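Local coordinates for protein separin (PDB 5U1T) that cleaves the MCD1/SCC1 subunit of cohesin at the onset of anaphase, as a caspase-like cysteine protease that securin holds inactive for most of the cell cycle, at residues M938-F952 with Q1008-M1022. Numbering follows the deposited sequence.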
ATOM      1  N   MET A 938       6.937  -7.198  38.393  1.00 58.32           N
ATOM      2  CA  MET A 938       7.782  -7.404  39.540  1.00 56.02           C
ATOM      3  C   MET A 938       7.423  -6.370  40.619  1.00 64.32           C
ATOM      4  O   MET A 938       7.284  -6.697  41.798  1.00 65.62           O
ATOM      5  CB  MET A 938       9.240  -7.297  39.114  1.00 64.99           C
ATOM      6  CG  MET A 938      10.262  -7.489  40.204  1.00 67.97           C
ATOM      7  SD  MET A 938      11.914  -7.588  39.443  1.00 89.78           S
ATOM      8  CE  MET A 938      13.032  -7.633  40.874  1.00 73.18           C
ATOM      9  N   TRP A 939       7.235  -5.124  40.197  1.00 62.85           N
ATOM     10  CA  TRP A 939       6.802  -4.074  41.098  1.00 63.27           C
ATOM     11  C   TRP A 939       5.430  -4.356  41.747  1.00 66.04           C
ATOM     12  O   TRP A 939       5.320  -4.294  42.963  1.00 67.60           O
ATOM     13  CB  TRP A 939       6.763  -2.719  40.385  1.00 60.94           C
ATOM     14  CG  TRP A 939       6.350  -1.677  41.331  1.00 62.11           C
ATOM     15  CD1 TRP A 939       5.129  -1.073  41.418  1.00 71.12           C
ATOM     16  CD2 TRP A 939       7.127  -1.167  42.406  1.00 62.86           C
ATOM     17  NE1 TRP A 939       5.112  -0.188  42.468  1.00 70.20           N
ATOM     18  CE2 TRP A 939       6.329  -0.234  43.093  1.00 63.47           C
ATOM     19  CE3 TRP A 939       8.431  -1.401  42.848  1.00 64.41           C
ATOM     20  CZ2 TRP A 939       6.788   0.466  44.193  1.00 71.31           C
ATOM     21  CZ3 TRP A 939       8.890  -0.707  43.939  1.00 70.63           C
ATOM     22  CH2 TRP A 939       8.072   0.219  44.606  1.00 71.70           C
ATOM     23  N   GLN A 940       4.389  -4.664  40.966  1.00 67.61           N
ATOM     24  CA  GLN A 940       3.061  -4.875  41.566  1.00 67.08           C
ATOM     25  C   GLN A 940       3.135  -5.984  42.630  1.00 67.31           C
ATOM     26  O   GLN A 940       2.465  -5.915  43.660  1.00 58.68           O
ATOM     27  CB  GLN A 940       1.990  -5.194  40.489  1.00 64.34           C
ATOM     28  CG  GLN A 940       1.629  -4.048  39.490  1.00 89.48           C
ATOM     29  CD  GLN A 940       0.595  -4.463  38.384  1.00 95.12           C
ATOM     30  OE1 GLN A 940       0.467  -5.654  38.030  1.00101.22           O
ATOM     31  NE2 GLN A 940      -0.134  -3.472  37.843  1.00100.21           N
ATOM     32  N   LYS A 941       3.990  -6.975  42.386  1.00 63.19           N
ATOM     33  CA  LYS A 941       4.101  -8.141  43.241  1.00 59.55           C
ATOM     34  C   LYS A 941       4.819  -7.810  44.551  1.00 70.45           C
ATOM     35  O   LYS A 941       4.334  -8.132  45.647  1.00 65.56           O
ATOM     36  CB  LYS A 941       4.832  -9.259  42.502  1.00 56.96           C
ATOM     37  CG  LYS A 941       4.940 -10.561  43.284  1.00 68.03           C
ATOM     38  CD  LYS A 941       5.648 -11.670  42.461  1.00 79.05           C
ATOM     39  CE  LYS A 941       5.796 -13.004  43.243  1.00 89.19           C
ATOM     40  NZ  LYS A 941       6.483 -14.075  42.440  1.00 84.21           N
ATOM     41  N   VAL A 942       5.973  -7.162  44.436  1.00 64.62           N
ATOM     42  CA  VAL A 942       6.749  -6.836  45.613  1.00 66.56           C
ATOM     43  C   VAL A 942       6.016  -5.777  46.422  1.00 64.49           C
ATOM     44  O   VAL A 942       5.973  -5.849  47.649  1.00 66.22           O
ATOM     45  CB  VAL A 942       8.175  -6.360  45.250  1.00 65.02           C
ATOM     46  CG1 VAL A 942       8.814  -5.610  46.409  1.00 55.44           C
ATOM     47  CG2 VAL A 942       9.041  -7.554  44.857  1.00 68.30           C
ATOM     48  N   MET A 943       5.411  -4.813  45.747  1.00 62.17           N
ATOM     49  CA  MET A 943       4.757  -3.742  46.471  1.00 66.72           C
ATOM     50  C   MET A 943       3.547  -4.292  47.194  1.00 66.07           C
ATOM     51  O   MET A 943       3.206  -3.835  48.277  1.00 73.69           O
ATOM     52  CB  MET A 943       4.344  -2.587  45.550  1.00 66.60           C
ATOM     53  CG  MET A 943       4.209  -1.245  46.302  1.00 77.05           C
ATOM     54  SD  MET A 943       2.893  -0.115  45.713  1.00 98.10           S
ATOM     55  CE  MET A 943       2.948   1.180  46.970  1.00 80.41           C
ATOM     56  N   SER A 944       2.903  -5.293  46.620  1.00 65.89           N
ATOM     57  CA  SER A 944       1.669  -5.766  47.212  1.00 69.51           C
ATOM     58  C   SER A 944       1.952  -6.700  48.373  1.00 68.42           C
ATOM     59  O   SER A 944       1.178  -6.746  49.333  1.00 68.74           O
ATOM     60  CB  SER A 944       0.805  -6.470  46.179  1.00 69.02           C
ATOM     61  OG  SER A 944       1.263  -7.793  46.009  1.00 72.10           O
ATOM     62  N   GLN A 945       3.055  -7.445  48.275  1.00 67.37           N
ATOM     63  CA  GLN A 945       3.543  -8.293  49.369  1.00 68.82           C
ATOM     64  C   GLN A 945       3.933  -7.472  50.586  1.00 68.10           C
ATOM     65  O   GLN A 945       3.491  -7.740  51.698  1.00 67.63           O
ATOM     66  CB  GLN A 945       4.751  -9.122  48.928  1.00 66.60           C
ATOM     67  CG  GLN A 945       4.440 -10.184  47.881  1.00 73.29           C
ATOM     68  CD  GLN A 945       5.677 -10.932  47.401  1.00 75.13           C
ATOM     69  OE1 GLN A 945       6.811 -10.530  47.663  1.00 75.22           O
ATOM     70  NE2 GLN A 945       5.457 -12.033  46.698  1.00 76.26           N
ATOM     71  N   LEU A 946       4.783  -6.477  50.368  1.00 64.44           N
ATOM     72  CA  LEU A 946       5.233  -5.631  51.455  1.00 64.78           C
ATOM     73  C   LEU A 946       4.025  -5.008  52.123  1.00 68.77           C
ATOM     74  O   LEU A 946       3.964  -4.888  53.351  1.00 64.79           O
ATOM     75  CB  LEU A 946       6.187  -4.542  50.950  1.00 63.02           C
ATOM     76  CG  LEU A 946       7.522  -5.072  50.439  1.00 64.28           C
ATOM     77  CD1 LEU A 946       8.499  -3.949  50.201  1.00 59.93           C
ATOM     78  CD2 LEU A 946       8.072  -6.106  51.409  1.00 61.01           C
ATOM     79  N   GLU A 947       3.044  -4.651  51.307  1.00 68.62           N
ATOM     80  CA  GLU A 947       1.980  -3.783  51.769  1.00 67.05           C
ATOM     81  C   GLU A 947       1.024  -4.466  52.732  1.00 69.04           C
ATOM     82  O   GLU A 947       0.167  -3.804  53.312  1.00 70.98           O
ATOM     83  CB  GLU A 947       1.207  -3.220  50.584  1.00 64.86           C
ATOM     84  CG  GLU A 947       0.980  -1.740  50.705  1.00 72.30           C
ATOM     85  CD  GLU A 947       0.651  -1.093  49.382  1.00 84.87           C
ATOM     86  OE1 GLU A 947       0.986   0.113  49.215  1.00 85.12           O
ATOM     87  OE2 GLU A 947       0.057  -1.781  48.506  1.00 87.80           O
ATOM     88  N   GLU A 948       1.164  -5.775  52.921  1.00 65.49           N
ATOM     89  CA  GLU A 948       0.280  -6.459  53.849  1.00 67.14           C
ATOM     90  C   GLU A 948       1.002  -6.722  55.152  1.00 67.66           C
ATOM     91  O   GLU A 948       0.494  -7.397  56.044  1.00 70.77           O
ATOM     92  CB  GLU A 948      -0.255  -7.750  53.242  1.00 74.05           C
ATOM     93  CG  GLU A 948       0.730  -8.895  53.135  1.00 77.22           C
ATOM     94  CD  GLU A 948       0.268  -9.907  52.089  1.00 88.40           C
ATOM     95  OE1 GLU A 948      -0.323  -9.469  51.069  1.00 89.68           O
ATOM     96  OE2 GLU A 948       0.467 -11.133  52.289  1.00 93.99           O
ATOM     97  N   ASP A 949       2.207  -6.187  55.246  1.00 64.69           N
ATOM     98  CA  ASP A 949       2.861  -6.006  56.529  1.00 62.72           C
ATOM     99  C   ASP A 949       2.617  -4.553  56.963  1.00 63.23           C
ATOM    100  O   ASP A 949       3.026  -3.611  56.282  1.00 63.33           O
ATOM    101  CB  ASP A 949       4.356  -6.327  56.433  1.00 63.92           C
ATOM    102  CG  ASP A 949       5.086  -6.165  57.760  1.00 65.65           C
ATOM    103  OD1 ASP A 949       4.514  -5.597  58.717  1.00 68.88           O
ATOM    104  OD2 ASP A 949       6.258  -6.594  57.856  1.00 68.59           O
ATOM    105  N   PRO A 950       1.924  -4.372  58.090  1.00 61.00           N
ATOM    106  CA  PRO A 950       1.662  -3.055  58.681  1.00 61.59           C
ATOM    107  C   PRO A 950       2.883  -2.118  58.686  1.00 59.64           C
ATOM    108  O   PRO A 950       2.733  -0.922  58.426  1.00 56.72           O
ATOM    109  CB  PRO A 950       1.241  -3.398  60.107  1.00 57.78           C
ATOM    110  CG  PRO A 950       0.629  -4.734  59.993  1.00 61.40           C
ATOM    111  CD  PRO A 950       1.357  -5.462  58.900  1.00 59.34           C
ATOM    112  N   PHE A 951       4.065  -2.658  58.965  1.00 56.60           N
ATOM    113  CA  PHE A 951       5.289  -1.865  58.925  1.00 55.97           C
ATOM    114  C   PHE A 951       5.473  -1.204  57.546  1.00 55.97           C
ATOM    115  O   PHE A 951       5.493   0.016  57.451  1.00 57.17           O
ATOM    116  CB  PHE A 951       6.494  -2.739  59.305  1.00 54.38           C
ATOM    117  CG  PHE A 951       7.831  -2.050  59.176  1.00 51.97           C
ATOM    118  CD1 PHE A 951       8.298  -1.216  60.164  1.00 51.52           C
ATOM    119  CD2 PHE A 951       8.629  -2.267  58.067  1.00 52.18           C
ATOM    120  CE1 PHE A 951       9.523  -0.598  60.042  1.00 55.97           C
ATOM    121  CE2 PHE A 951       9.844  -1.659  57.939  1.00 47.56           C
ATOM    122  CZ  PHE A 951      10.298  -0.824  58.932  1.00 55.83           C
ATOM    123  N   PHE A 952       5.560  -1.981  56.472  1.00 58.54           N
ATOM    124  CA  PHE A 952       5.758  -1.372  55.155  1.00 58.19           C
ATOM    125  C   PHE A 952       4.535  -0.579  54.673  1.00 59.96           C
ATOM    126  O   PHE A 952       4.679   0.470  54.032  1.00 58.94           O
ATOM    127  CB  PHE A 952       6.142  -2.424  54.132  1.00 57.82           C
ATOM    128  CG  PHE A 952       7.456  -3.070  54.418  1.00 59.54           C
ATOM    129  CD1 PHE A 952       8.633  -2.478  53.998  1.00 53.87           C
ATOM    130  CD2 PHE A 952       7.516  -4.273  55.115  1.00 55.35           C
ATOM    131  CE1 PHE A 952       9.849  -3.071  54.266  1.00 54.30           C
ATOM    132  CE2 PHE A 952       8.724  -4.872  55.386  1.00 52.62           C
ATOM    133  CZ  PHE A 952       9.892  -4.270  54.963  1.00 52.20           C
ATOM    134  N   GLN A1008       6.536  -9.921  62.414  1.00 74.91           N
ATOM    135  CA  GLN A1008       7.307  -9.849  61.178  1.00 68.53           C
ATOM    136  C   GLN A1008       6.493 -10.439  60.028  1.00 69.58           C
ATOM    137  O   GLN A1008       6.897 -11.443  59.437  1.00 66.32           O
ATOM    138  CB  GLN A1008       8.648 -10.589  61.337  1.00 56.56           C
ATOM    139  CG  GLN A1008       9.829  -9.959  60.565  1.00 65.31           C
ATOM    140  CD  GLN A1008      11.171 -10.572  60.980  1.00 68.94           C
ATOM    141  OE1 GLN A1008      11.198 -11.476  61.820  1.00 57.70           O
ATOM    142  NE2 GLN A1008      12.285 -10.087  60.392  1.00 58.29           N
ATOM    143  N   LYS A1009       5.352  -9.819  59.718  1.00 71.66           N
ATOM    144  CA  LYS A1009       4.474 -10.304  58.653  1.00 66.47           C
ATOM    145  C   LYS A1009       5.280 -10.475  57.383  1.00 69.65           C
ATOM    146  O   LYS A1009       5.117 -11.464  56.657  1.00 70.53           O
ATOM    147  CB  LYS A1009       3.305  -9.355  58.414  1.00 68.05           C
ATOM    148  CG  LYS A1009       2.382  -9.767  57.260  1.00 71.45           C
ATOM    149  CD  LYS A1009       1.394 -10.848  57.666  1.00 73.07           C
ATOM    150  CE  LYS A1009       0.459 -10.376  58.788  1.00 75.20           C
ATOM    151  NZ  LYS A1009      -0.829 -11.164  58.793  1.00 83.29           N
ATOM    152  N   PHE A1010       6.174  -9.517  57.136  1.00 67.39           N
ATOM    153  CA  PHE A1010       7.151  -9.651  56.048  1.00 68.73           C
ATOM    154  C   PHE A1010       8.573  -9.547  56.596  1.00 63.80           C
ATOM    155  O   PHE A1010       8.913  -8.542  57.221  1.00 68.84           O
ATOM    156  CB  PHE A1010       6.927  -8.594  54.963  1.00 61.06           C
ATOM    157  CG  PHE A1010       7.469  -8.995  53.630  1.00 68.16           C
ATOM    158  CD1 PHE A1010       8.838  -9.028  53.406  1.00 72.32           C
ATOM    159  CD2 PHE A1010       6.614  -9.366  52.597  1.00 73.60           C
ATOM    160  CE1 PHE A1010       9.356  -9.412  52.175  1.00 66.76           C
ATOM    161  CE2 PHE A1010       7.121  -9.743  51.358  1.00 75.63           C
ATOM    162  CZ  PHE A1010       8.500  -9.765  51.150  1.00 69.55           C
ATOM    163  N   ASP A1011       9.390 -10.584  56.367  1.00 63.69           N
ATOM    164  CA  ASP A1011      10.768 -10.647  56.885  1.00 59.56           C
ATOM    165  C   ASP A1011      11.620  -9.502  56.303  1.00 59.58           C
ATOM    166  O   ASP A1011      11.455  -9.139  55.139  1.00 57.70           O
ATOM    167  CB  ASP A1011      11.375 -12.012  56.564  1.00 55.51           C
ATOM    168  CG  ASP A1011      12.818 -12.142  57.010  1.00 60.54           C
ATOM    169  OD1 ASP A1011      13.685 -11.603  56.287  1.00 53.85           O
ATOM    170  OD2 ASP A1011      13.092 -12.820  58.055  1.00 58.60           O
ATOM    171  N   ARG A1012      12.508  -8.930  57.118  1.00 57.43           N
ATOM    172  CA  ARG A1012      13.251  -7.729  56.731  1.00 56.39           C
ATOM    173  C   ARG A1012      14.360  -8.033  55.732  1.00 53.14           C
ATOM    174  O   ARG A1012      14.685  -7.217  54.878  1.00 56.68           O
ATOM    175  CB  ARG A1012      13.855  -7.034  57.968  1.00 61.17           C
ATOM    176  CG  ARG A1012      14.415  -5.616  57.698  1.00 56.59           C
ATOM    177  CD  ARG A1012      15.241  -5.072  58.878  1.00 61.49           C
ATOM    178  NE  ARG A1012      15.341  -3.608  58.847  1.00 59.87           N
ATOM    179  CZ  ARG A1012      14.438  -2.788  59.383  1.00 59.27           C
ATOM    180  NH1 ARG A1012      13.378  -3.288  60.011  1.00 64.19           N
ATOM    181  NH2 ARG A1012      14.589  -1.472  59.295  1.00 51.72           N
ATOM    182  N   ILE A1013      14.964  -9.201  55.859  1.00 57.95           N
ATOM    183  CA  ILE A1013      16.010  -9.601  54.928  1.00 62.85           C
ATOM    184  C   ILE A1013      15.401  -9.933  53.550  1.00 61.27           C
ATOM    185  O   ILE A1013      15.925  -9.526  52.513  1.00 58.83           O
ATOM    186  CB  ILE A1013      16.805 -10.777  55.498  1.00 58.36           C
ATOM    187  CG1 ILE A1013      17.589 -10.296  56.719  1.00 57.16           C
ATOM    188  CG2 ILE A1013      17.741 -11.363  54.464  1.00 59.57           C
ATOM    189  CD1 ILE A1013      18.396  -9.044  56.477  1.00 52.69           C
ATOM    190  N   ALA A1014      14.263 -10.618  53.556  1.00 53.09           N
ATOM    191  CA  ALA A1014      13.527 -10.863  52.331  1.00 58.32           C
ATOM    192  C   ALA A1014      13.159  -9.558  51.634  1.00 60.75           C
ATOM    193  O   ALA A1014      13.143  -9.474  50.405  1.00 58.57           O
ATOM    194  CB  ALA A1014      12.276 -11.676  52.620  1.00 60.32           C
ATOM    195  N   ALA A1015      12.856  -8.533  52.411  1.00 61.97           N
ATOM    196  CA  ALA A1015      12.352  -7.314  51.808  1.00 55.17           C
ATOM    197  C   ALA A1015      13.510  -6.529  51.214  1.00 57.27           C
ATOM    198  O   ALA A1015      13.383  -5.949  50.136  1.00 62.96           O
ATOM    199  CB  ALA A1015      11.590  -6.498  52.811  1.00 49.51           C
ATOM    200  N   ILE A1016      14.648  -6.537  51.902  1.00 54.33           N
ATOM    201  CA  ILE A1016      15.846  -5.887  51.383  1.00 59.20           C
ATOM    202  C   ILE A1016      16.294  -6.626  50.119  1.00 54.87           C
ATOM    203  O   ILE A1016      16.745  -6.011  49.145  1.00 55.07           O
ATOM    204  CB  ILE A1016      16.970  -5.847  52.436  1.00 57.81           C
ATOM    205  CG1 ILE A1016      16.516  -4.986  53.609  1.00 61.17           C
ATOM    206  CG2 ILE A1016      18.279  -5.319  51.855  1.00 47.98           C
ATOM    207  CD1 ILE A1016      17.444  -4.991  54.777  1.00 61.40           C
ATOM    208  N   SER A1017      16.122  -7.941  50.112  1.00 53.00           N
ATOM    209  CA  SER A1017      16.488  -8.717  48.936  1.00 55.39           C
ATOM    210  C   SER A1017      15.623  -8.391  47.713  1.00 59.83           C
ATOM    211  O   SER A1017      16.155  -8.110  46.652  1.00 55.62           O
ATOM    212  CB  SER A1017      16.410 -10.203  49.231  1.00 56.72           C
ATOM    213  OG  SER A1017      16.991 -10.935  48.167  1.00 62.93           O
ATOM    214  N   LYS A1018      14.303  -8.407  47.867  1.00 55.65           N
ATOM    215  CA  LYS A1018      13.406  -8.123  46.758  1.00 51.01           C
ATOM    216  C   LYS A1018      13.593  -6.704  46.236  1.00 64.79           C
ATOM    217  O   LYS A1018      13.392  -6.428  45.041  1.00 69.00           O
ATOM    218  CB  LYS A1018      11.950  -8.354  47.172  1.00 51.27           C
ATOM    219  CG  LYS A1018      11.621  -9.834  47.316  1.00 59.32           C
ATOM    220  CD  LYS A1018      10.334 -10.111  48.097  1.00 62.23           C
ATOM    221  CE  LYS A1018      10.173 -11.610  48.361  1.00 63.37           C
ATOM    222  NZ  LYS A1018       9.918 -12.360  47.102  1.00 63.17           N
ATOM    223  N   LEU A1019      13.990  -5.801  47.121  1.00 59.06           N
ATOM    224  CA  LEU A1019      14.194  -4.425  46.730  1.00 55.25           C
ATOM    225  C   LEU A1019      15.501  -4.245  45.966  1.00 57.84           C
ATOM    226  O   LEU A1019      15.532  -3.520  44.980  1.00 57.03           O
ATOM    227  CB  LEU A1019      14.151  -3.523  47.961  1.00 59.38           C
ATOM    228  CG  LEU A1019      12.726  -3.210  48.407  1.00 55.28           C
ATOM    229  CD1 LEU A1019      12.710  -2.724  49.843  1.00 51.13           C
ATOM    230  CD2 LEU A1019      12.135  -2.178  47.472  1.00 50.86           C
ATOM    231  N   LYS A1020      16.577  -4.890  46.416  1.00 57.61           N
ATOM    232  CA  LYS A1020      17.857  -4.816  45.708  1.00 59.50           C
ATOM    233  C   LYS A1020      17.736  -5.462  44.320  1.00 63.79           C
ATOM    234  O   LYS A1020      18.450  -5.115  43.373  1.00 60.99           O
ATOM    235  CB  LYS A1020      18.967  -5.481  46.526  1.00 53.25           C
ATOM    236  CG  LYS A1020      19.373  -4.703  47.782  1.00 65.82           C
ATOM    237  CD  LYS A1020      20.201  -5.553  48.768  1.00 71.15           C
ATOM    238  CE  LYS A1020      21.711  -5.270  48.686  1.00 77.78           C
ATOM    239  NZ  LYS A1020      22.445  -5.596  49.958  1.00 83.32           N
ATOM    240  N   GLN A1021      16.801  -6.395  44.220  1.00 60.90           N
ATOM    241  CA  GLN A1021      16.508  -7.095  42.993  1.00 60.07           C
ATOM    242  C   GLN A1021      15.822  -6.141  42.029  1.00 68.25           C
ATOM    243  O   GLN A1021      16.163  -6.064  40.845  1.00 66.35           O
ATOM    244  CB  GLN A1021      15.623  -8.304  43.294  1.00 64.61           C
ATOM    245  CG  GLN A1021      15.532  -9.353  42.198  1.00 71.73           C
ATOM    246  CD  GLN A1021      14.376 -10.318  42.441  1.00 81.80           C
ATOM    247  OE1 GLN A1021      13.409  -9.988  43.148  1.00 83.62           O
ATOM    248  NE2 GLN A1021      14.464 -11.510  41.860  1.00 80.75           N
ATOM    249  N   MET A1022      14.849  -5.414  42.559  1.00 64.34           N
ATOM    250  CA  MET A1022      14.157  -4.379  41.824  1.00 58.26           C
ATOM    251  C   MET A1022      15.117  -3.249  41.408  1.00 61.29           C
ATOM    252  O   MET A1022      15.020  -2.731  40.303  1.00 68.74           O
ATOM    253  CB  MET A1022      13.004  -3.835  42.671  1.00 55.05           C
ATOM    254  CG  MET A1022      12.030  -2.929  41.935  1.00 64.32           C
ATOM    255  SD  MET A1022      10.998  -3.791  40.715  1.00 69.19           S
ATOM    256  CE  MET A1022      10.431  -2.395  39.761  1.00 65.67           C
TER
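L946 sets its CD2 methyl squarely over one face of the F1010 ring, 3.4 Å from the ring centroid, in a CH-pi contact. The same methyl also lies over the centre of one face of the F952 ring, and it touches A1015 CB. F952 CZ reaches that alanine as well, with CZ 3.5 Å from A1015 CB. F1010 CE2 also meets Q945 CB, at 3.5 Å. With chi1 at -156°, F1010 turns its ring in under L946, and K1018 CD and Q945 OE1 lie at its edge, in plane.

D949 links the two segments by its carboxylate. OD2 accepts from F1010 N at 3.0 Å, while OD1 caps helix 950-955 by accepting from F951 N. Both donors come from well above the carboxylate plane, and these two bonds fix its rotation. With an alanine here both bonds are gone; F1010 N would probably lack its acceptor and the start of helix 950-955 its cap. K1009 runs past D949, pointing the other way, its CG against E948 O.

The motif is an antiparallel helix pair. Helices 938-946 and 1012-1022 run at 159°, with axes 10.8 Å apart at their closest. D1011 N-caps the second helix. The pair packs on helix 1036-1054, where W939 and M1022 both touch T1049.

Farther along, V942 CG2 meets K1018 CB. The Q945 and K1018 side chains cross at about a right angle, with Q945 OE1 against CD and CE of the lysine. M938 CE reaches Q1021 OE1 at 3.3 Å. The M938 and M1022 chains lie alongside each other and point opposite ways, with M938 CG near M1022 SD. In M1022 the bend at chi2, 70°, turns its CE to W939 CB, 3.7 Å away.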